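Long-range contacts in lovastatin nonaketide synthase, polyketide synthase component (Aspergillus terreus, PDB 7CPX), which builds dihydromonacolin L for lovastatin biosynthesis by iterative condensation of malonyl units, with reduction and methylation of the growing chain: residues 1398-1403 / 1558-1563; 1374-1379 / 1406-1411. The protein carries 2 engineered substitutions. One frame throughout, in Å; residues are numbered along the deposited sequence.

Overall arrangement
Both contacts lie in the helical region beside the methyltransferase sheet, their centres about 12 Å apart. Following the chain from the N terminus, segment 1374-1379 opens helix 1376-1386; the chain then passes helix 1389-1393 and loop 1398-1403 before segment 1406-1411 closes interaction 2 across a short loop of 26 residues, tying two helix starts together. From there it runs through much of the methyltransferase sheet and comes back with segment 1558-1563, closing interaction 1, which ties the loop before helix 1409-1415 to the end of helix 1554-1561. The two loops cross, since their segments alternate. Leu-1409 joins them: its CD2 packs 3.3 Å from Phe-1400 CD2, and its CD1 lies 3.5 Å from Ile-1560 CD1.

Interaction 1 of 2, residues 1398-1403 / 1558-1563; sequences NPFDLL and GFIFGL
An Asx turn in the loop between helices 1389-1393 and 1409-1415 presents Pro-1399 and Phe-1400 to Ile-1560, in the last turn of helix 1554-1561, and to Leu-1563, just past its end. The contact thus joins the loop before helix 1409-1415 to the helix that follows strand 1542-1547 of the methyltransferase sheet. No hydrogen bond crosses it; the join is apolar and largely buried. With CG of Phe-1400 anti to its carbonyl carbon (chi1 -70°), the ring extends out of the turn and brings its CE1 corner 3.5 Å from CG1 of Ile-1560, the two side chains crossing at roughly a right angle. The carbonyl oxygen of Ile-1560 lies at the ring edge, in its plane, where aromatic hydrogens present a slightly positive rim. Leu-1563 fills the angle between proline and phenylalanine: its CB is 3.7 Å from Pro-1399 CB and 3.8 Å from Phe-1400 CE1, while its CD1 stands 3.6 Å from the Pro-1399 carbonyl oxygen. Proline suits this place, offering a compact apolar ring without a backbone N-H that would need a partner. Beyond the two segments, the ring of Phe-1564 meets that of Phe-1400 at nearly parallel planes, and Leu-1381 of helix 1376-1386 packs on Ile-1560. Asparagine heads the turn because its amide oxygen can take two backbone donors: Asn-1398 OD1 accepts Phe-1400 N at 2.8 Å in the carbonyl plane, and Asp-1401 N, also at 2.8 Å, from well above that plane.

Interaction 2 of 2, residues 1374-1379 / 1406-1411; sequences SYHPHV and DGLLTE
This is packing between the N-terminal ends of two helices, 1376-1386 and 1409-1415, where His-1376 and Pro-1377 meet Leu-1408 and Glu-1411. The contact is partly buried, and no hydrogen bond spans the two segments. Pro-1377 lies on the inner side, its CB 3.8 Å from the backbone oxygen of Glu-1411 and 4.2 Å from that residue's CB. A first helical turn tolerates proline well, because its nitrogen is not required as a donor there. His-1376 swings its CG anti to the backbone nitrogen (chi1 168°), which carries the imidazole across to the other helix. NE2 then comes 3.9 Å from the methyl CD2 of Leu-1408 and 4.2 Å from Glu-1411 OE1. The ring and carboxylate planes are 37° apart; the polar atoms are not in contact, and any attraction would depend on the charge of the histidine. Leu-1408 occupies the N-cap position but turns an apolar side chain to the contact; nearby, Asp-1406 OD1 accepts Thr-1410 N at 2.8 Å through its syn lone pair, while OD2 accepts from the Thr-1410 hydroxyl. Among the surrounding elements, Leu-1408 also rests on Arg-1380 and Leu-1381 further along helix 1376-1386, helix 1361-1370 packs against Val-1379, and His-1378 NE2 hydrogen-bonds to Arg-1556 O of helix 1554-1561.

Interaction 1 of 2, residues 1398-1403 / 1558-1563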
loop_
_atom_site.group_PDB
_atom_site.type_symbol
_atom_site.label_atom_id
_atom_site.label_comp_id
_atom_site.label_asym_id
_atom_site.label_seq_id
_atom_site.Cartn_x
_atom_site.Cartn_y
_atom_site.Cartn_z
ATOM N N ASN A 1398 -33.085 -64.968 -18.650
ATOM C CA ASN A 1398 -34.051 -63.933 -18.305
ATOM C C ASN A 1398 -34.930 -63.631 -19.516
ATOM O O ASN A 1398 -34.406 -63.414 -20.615
ATOM C CB ASN A 1398 -33.331 -62.673 -17.839
ATOM C CG ASN A 1398 -34.285 -61.573 -17.411
ATOM O OD1 ASN A 1398 -35.220 -61.225 -18.133
ATOM N ND2 ASN A 1398 -34.053 -61.019 -16.227
ATOM N N PRO A 1399 -36.256 -63.607 -19.363
ATOM C CA PRO A 1399 -37.119 -63.442 -20.545
ATOM C C PRO A 1399 -36.895 -62.145 -21.304
ATOM O O PRO A 1399 -37.000 -62.142 -22.537
ATOM C CB PRO A 1399 -38.534 -63.513 -19.953
ATOM C CG PRO A 1399 -38.373 -63.130 -18.524
ATOM C CD PRO A 1399 -37.036 -63.655 -18.114
ATOM N N PHE A 1400 -36.591 -61.042 -20.614
ATOM C CA PHE A 1400 -36.432 -59.748 -21.262
ATOM C C PHE A 1400 -35.027 -59.174 -21.178
ATOM O O PHE A 1400 -34.703 -58.281 -21.969
ATOM C CB PHE A 1400 -37.411 -58.721 -20.667
ATOM C CG PHE A 1400 -38.857 -58.966 -21.022
ATOM C CD1 PHE A 1400 -39.209 -59.745 -22.114
ATOM C CD2 PHE A 1400 -39.867 -58.405 -20.261
ATOM C CE1 PHE A 1400 -40.535 -59.960 -22.433
ATOM C CE2 PHE A 1400 -41.195 -58.617 -20.576
ATOM C CZ PHE A 1400 -41.528 -59.396 -21.663
ATOM N N ASP A 1401 -34.188 -59.644 -20.255
ATOM C CA ASP A 1401 -32.805 -59.187 -20.231
ATOM C C ASP A 1401 -31.984 -59.784 -21.366
ATOM O O ASP A 1401 -30.824 -59.392 -21.539
ATOM C CB ASP A 1401 -32.153 -59.522 -18.889
ATOM C CG ASP A 1401 -30.851 -58.777 -18.671
ATOM O OD1 ASP A 1401 -30.895 -57.542 -18.490
ATOM O OD2 ASP A 1401 -29.784 -59.427 -18.683
ATOM N N LEU A 1402 -32.552 -60.722 -22.132
ATOM C CA LEU A 1402 -31.858 -61.249 -23.304
ATOM C C LEU A 1402 -31.315 -60.126 -24.180
ATOM O O LEU A 1402 -30.308 -60.311 -24.872
ATOM C CB LEU A 1402 -32.789 -62.157 -24.116
ATOM C CG LEU A 1402 -34.303 -61.919 -24.064
ATOM C CD1 LEU A 1402 -34.669 -60.509 -24.496
ATOM C CD2 LEU A 1402 -35.025 -62.942 -24.924
ATOM N N LEU A 1403 -31.961 -58.965 -24.164
ATOM C CA LEU A 1403 -31.408 -57.749 -24.739
ATOM C C LEU A 1403 -30.893 -56.887 -23.595
ATOM O O LEU A 1403 -31.629 -56.608 -22.642
ATOM C CB LEU A 1403 -32.455 -56.994 -25.560
ATOM C CG LEU A 1403 -31.917 -56.146 -26.717
ATOM C CD1 LEU A 1403 -30.913 -55.115 -26.228
ATOM C CD2 LEU A 1403 -31.291 -57.030 -27.788
ATOM N N GLY A 1558 -48.042 -61.730 -29.236
ATOM C CA GLY A 1558 -47.652 -62.990 -28.617
ATOM C C GLY A 1558 -46.206 -63.011 -28.153
ATOM O O GLY A 1558 -45.914 -63.377 -27.009
ATOM N N PHE A 1559 -45.285 -62.593 -29.024
ATOM C CA PHE A 1559 -43.863 -62.848 -28.809
ATOM C C PHE A 1559 -43.377 -62.322 -27.466
ATOM O O PHE A 1559 -43.002 -63.098 -26.581
ATOM C CB PHE A 1559 -43.012 -62.199 -29.904
ATOM C CG PHE A 1559 -43.408 -62.569 -31.301
ATOM C CD1 PHE A 1559 -42.935 -63.729 -31.887
ATOM C CD2 PHE A 1559 -44.226 -61.734 -32.043
ATOM C CE1 PHE A 1559 -43.288 -64.060 -33.179
ATOM C CE2 PHE A 1559 -44.580 -62.060 -33.333
ATOM C CZ PHE A 1559 -44.106 -63.222 -33.903
ATOM N N ILE A 1560 -43.388 -60.998 -27.308
ATOM C CA ILE A 1560 -42.746 -60.383 -26.152
ATOM C C ILE A 1560 -43.524 -60.686 -24.880
ATOM O O ILE A 1560 -42.938 -60.962 -23.828
ATOM C CB ILE A 1560 -42.590 -58.868 -26.380
ATOM C CG1 ILE A 1560 -41.730 -58.252 -25.277
ATOM C CG2 ILE A 1560 -43.953 -58.190 -26.434
ATOM C CD1 ILE A 1560 -41.408 -56.798 -25.512
ATOM N N PHE A 1561 -44.855 -60.639 -24.953
ATOM C CA PHE A 1561 -45.659 -60.867 -23.758
ATOM C C PHE A 1561 -45.463 -62.277 -23.221
ATOM O O PHE A 1561 -45.354 -62.474 -22.005
ATOM C CB PHE A 1561 -47.132 -60.602 -24.065
ATOM C CG PHE A 1561 -47.480 -59.144 -24.120
ATOM C CD1 PHE A 1561 -47.138 -58.379 -25.221
ATOM C CD2 PHE A 1561 -48.142 -58.537 -23.066
ATOM C CE1 PHE A 1561 -47.454 -57.034 -25.273
ATOM C CE2 PHE A 1561 -48.461 -57.193 -23.113
ATOM C CZ PHE A 1561 -48.117 -56.441 -24.218
ATOM N N GLY A 1562 -45.384 -63.270 -24.107
ATOM C CA GLY A 1562 -45.316 -64.652 -23.661
ATOM C C GLY A 1562 -44.042 -65.025 -22.924
ATOM O O GLY A 1562 -43.901 -66.190 -22.534
ATOM N N LEU A 1563 -43.120 -64.082 -22.719
ATOM C CA LEU A 1563 -41.818 -64.422 -22.155
ATOM C C LEU A 1563 -41.692 -64.098 -20.671
ATOM O O LEU A 1563 -41.139 -64.904 -19.914
ATOM C CB LEU A 1563 -40.708 -63.696 -22.921
ATOM C CG LEU A 1563 -40.642 -63.938 -24.430
ATOM C CD1 LEU A 1563 -39.381 -63.315 -25.008
ATOM C CD2 LEU A 1563 -40.707 -65.422 -24.759
#

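Interaction 2 of 2, residues 1374-1379 / 1406-1411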
loop_
_atom_site.group_PDB
_atom_site.type_symbol
_atom_site.label_atom_id
_atom_site.label_comp_id
_atom_site.label_asym_id
_atom_site.label_seq_id
_atom_site.Cartn_x
_atom_site.Cartn_y
_atom_site.Cartn_z
ATOM N N SER A 1374 -44.146 -45.957 -35.808
ATOM C CA SER A 1374 -45.408 -46.595 -35.459
ATOM C C SER A 1374 -45.265 -48.109 -35.334
ATOM O O SER A 1374 -46.224 -48.768 -34.930
ATOM C CB SER A 1374 -46.536 -46.290 -36.463
ATOM O OG SER A 1374 -46.641 -44.898 -36.707
ATOM N N TYR A 1375 -44.109 -48.685 -35.661
ATOM C CA TYR A 1375 -43.892 -50.114 -35.505
ATOM C C TYR A 1375 -42.488 -50.458 -35.036
ATOM O O TYR A 1375 -42.175 -51.647 -34.917
ATOM C CB TYR A 1375 -44.167 -50.846 -36.829
ATOM C CG TYR A 1375 -44.109 -49.954 -38.048
ATOM C CD1 TYR A 1375 -42.905 -49.427 -38.484
ATOM C CD2 TYR A 1375 -45.255 -49.647 -38.766
ATOM C CE1 TYR A 1375 -42.842 -48.618 -39.598
ATOM C CE2 TYR A 1375 -45.204 -48.836 -39.881
ATOM C CZ TYR A 1375 -43.995 -48.324 -40.295
ATOM O OH TYR A 1375 -43.942 -47.516 -41.408
ATOM N N HIS A 1376 -41.639 -49.474 -34.764
ATOM C CA HIS A 1376 -40.239 -49.748 -34.483
ATOM C C HIS A 1376 -40.073 -50.544 -33.193
ATOM O O HIS A 1376 -39.625 -51.694 -33.241
ATOM C CB HIS A 1376 -39.439 -48.447 -34.408
ATOM C CG HIS A 1376 -38.066 -48.618 -33.839
ATOM N ND1 HIS A 1376 -37.102 -49.392 -34.447
ATOM C CD2 HIS A 1376 -37.499 -48.127 -32.712
ATOM C CE1 HIS A 1376 -35.996 -49.365 -33.722
ATOM N NE2 HIS A 1376 -36.211 -48.604 -32.665
ATOM N N PRO A 1377 -40.417 -49.987 -32.028
ATOM C CA PRO A 1377 -40.074 -50.686 -30.778
ATOM C C PRO A 1377 -40.718 -52.056 -30.646
ATOM O O PRO A 1377 -40.041 -53.012 -30.251
ATOM C CB PRO A 1377 -40.567 -49.718 -29.696
ATOM C CG PRO A 1377 -41.665 -48.960 -30.347
ATOM C CD PRO A 1377 -41.246 -48.795 -31.778
ATOM N N HIS A 1378 -41.997 -52.190 -30.999
ATOM C CA HIS A 1378 -42.707 -53.444 -30.757
ATOM C C HIS A 1378 -42.112 -54.583 -31.579
ATOM O O HIS A 1378 -41.654 -55.594 -31.030
ATOM C CB HIS A 1378 -44.194 -53.267 -31.072
ATOM C CG HIS A 1378 -45.005 -54.511 -30.884
ATOM N ND1 HIS A 1378 -44.781 -55.395 -29.850
ATOM C CD2 HIS A 1378 -46.041 -55.016 -31.594
ATOM C CE1 HIS A 1378 -45.643 -56.393 -29.934
ATOM N NE2 HIS A 1378 -46.420 -56.186 -30.983
ATOM N N VAL A 1379 -42.114 -54.443 -32.906
ATOM C CA VAL A 1379 -41.601 -55.512 -33.750
ATOM C C VAL A 1379 -40.088 -55.643 -33.626
ATOM O O VAL A 1379 -39.543 -56.734 -33.828
ATOM C CB VAL A 1379 -42.029 -55.283 -35.211
ATOM C CG1 VAL A 1379 -41.120 -54.276 -35.888
ATOM C CG2 VAL A 1379 -42.056 -56.605 -35.967
ATOM N N ASP A 1406 -32.610 -53.873 -20.859
ATOM C CA ASP A 1406 -33.904 -53.433 -21.375
ATOM C C ASP A 1406 -33.705 -52.484 -22.562
ATOM O O ASP A 1406 -34.004 -51.288 -22.510
ATOM C CB ASP A 1406 -34.726 -52.777 -20.257
ATOM C CG ASP A 1406 -36.084 -52.280 -20.729
ATOM O OD1 ASP A 1406 -36.309 -52.187 -21.953
ATOM O OD2 ASP A 1406 -36.934 -51.982 -19.865
ATOM N N GLY A 1407 -33.166 -53.059 -23.636
ATOM C CA GLY A 1407 -32.822 -52.253 -24.794
ATOM C C GLY A 1407 -34.001 -51.475 -25.346
ATOM O O GLY A 1407 -33.882 -50.286 -25.649
ATOM N N LEU A 1408 -35.157 -52.131 -25.486
ATOM C CA LEU A 1408 -36.309 -51.490 -26.101
ATOM C C LEU A 1408 -37.632 -51.730 -25.383
ATOM O O LEU A 1408 -38.640 -51.147 -25.794
ATOM C CB LEU A 1408 -36.448 -51.942 -27.566
ATOM C CG LEU A 1408 -35.295 -51.578 -28.504
ATOM C CD1 LEU A 1408 -34.240 -52.676 -28.534
ATOM C CD2 LEU A 1408 -35.817 -51.299 -29.904
ATOM N N LEU A 1409 -37.677 -52.560 -24.336
ATOM C CA LEU A 1409 -38.943 -52.781 -23.642
ATOM C C LEU A 1409 -39.473 -51.481 -23.051
ATOM O O LEU A 1409 -40.677 -51.203 -23.120
ATOM C CB LEU A 1409 -38.779 -53.844 -22.555
ATOM C CG LEU A 1409 -40.035 -54.184 -21.749
ATOM C CD1 LEU A 1409 -41.095 -54.839 -22.623
ATOM C CD2 LEU A 1409 -39.677 -55.084 -20.579
ATOM N N THR A 1410 -38.591 -50.670 -22.468
ATOM C CA THR A 1410 -38.995 -49.331 -22.055
ATOM C C THR A 1410 -39.444 -48.512 -23.257
ATOM O O THR A 1410 -40.437 -47.777 -23.186
ATOM C CB THR A 1410 -37.843 -48.634 -21.329
ATOM O OG1 THR A 1410 -37.557 -49.324 -20.107
ATOM C CG2 THR A 1410 -38.200 -47.187 -21.023
ATOM N N GLU A 1411 -38.724 -48.627 -24.375
ATOM C CA GLU A 1411 -39.148 -47.958 -25.598
ATOM C C GLU A 1411 -40.491 -48.494 -26.074
ATOM O O GLU A 1411 -41.327 -47.736 -26.576
ATOM C CB GLU A 1411 -38.089 -48.126 -26.688
ATOM C CG GLU A 1411 -36.737 -47.538 -26.326
ATOM C CD GLU A 1411 -35.730 -47.660 -27.453
ATOM O OE1 GLU A 1411 -36.094 -48.195 -28.521
ATOM O OE2 GLU A 1411 -34.575 -47.221 -27.270
#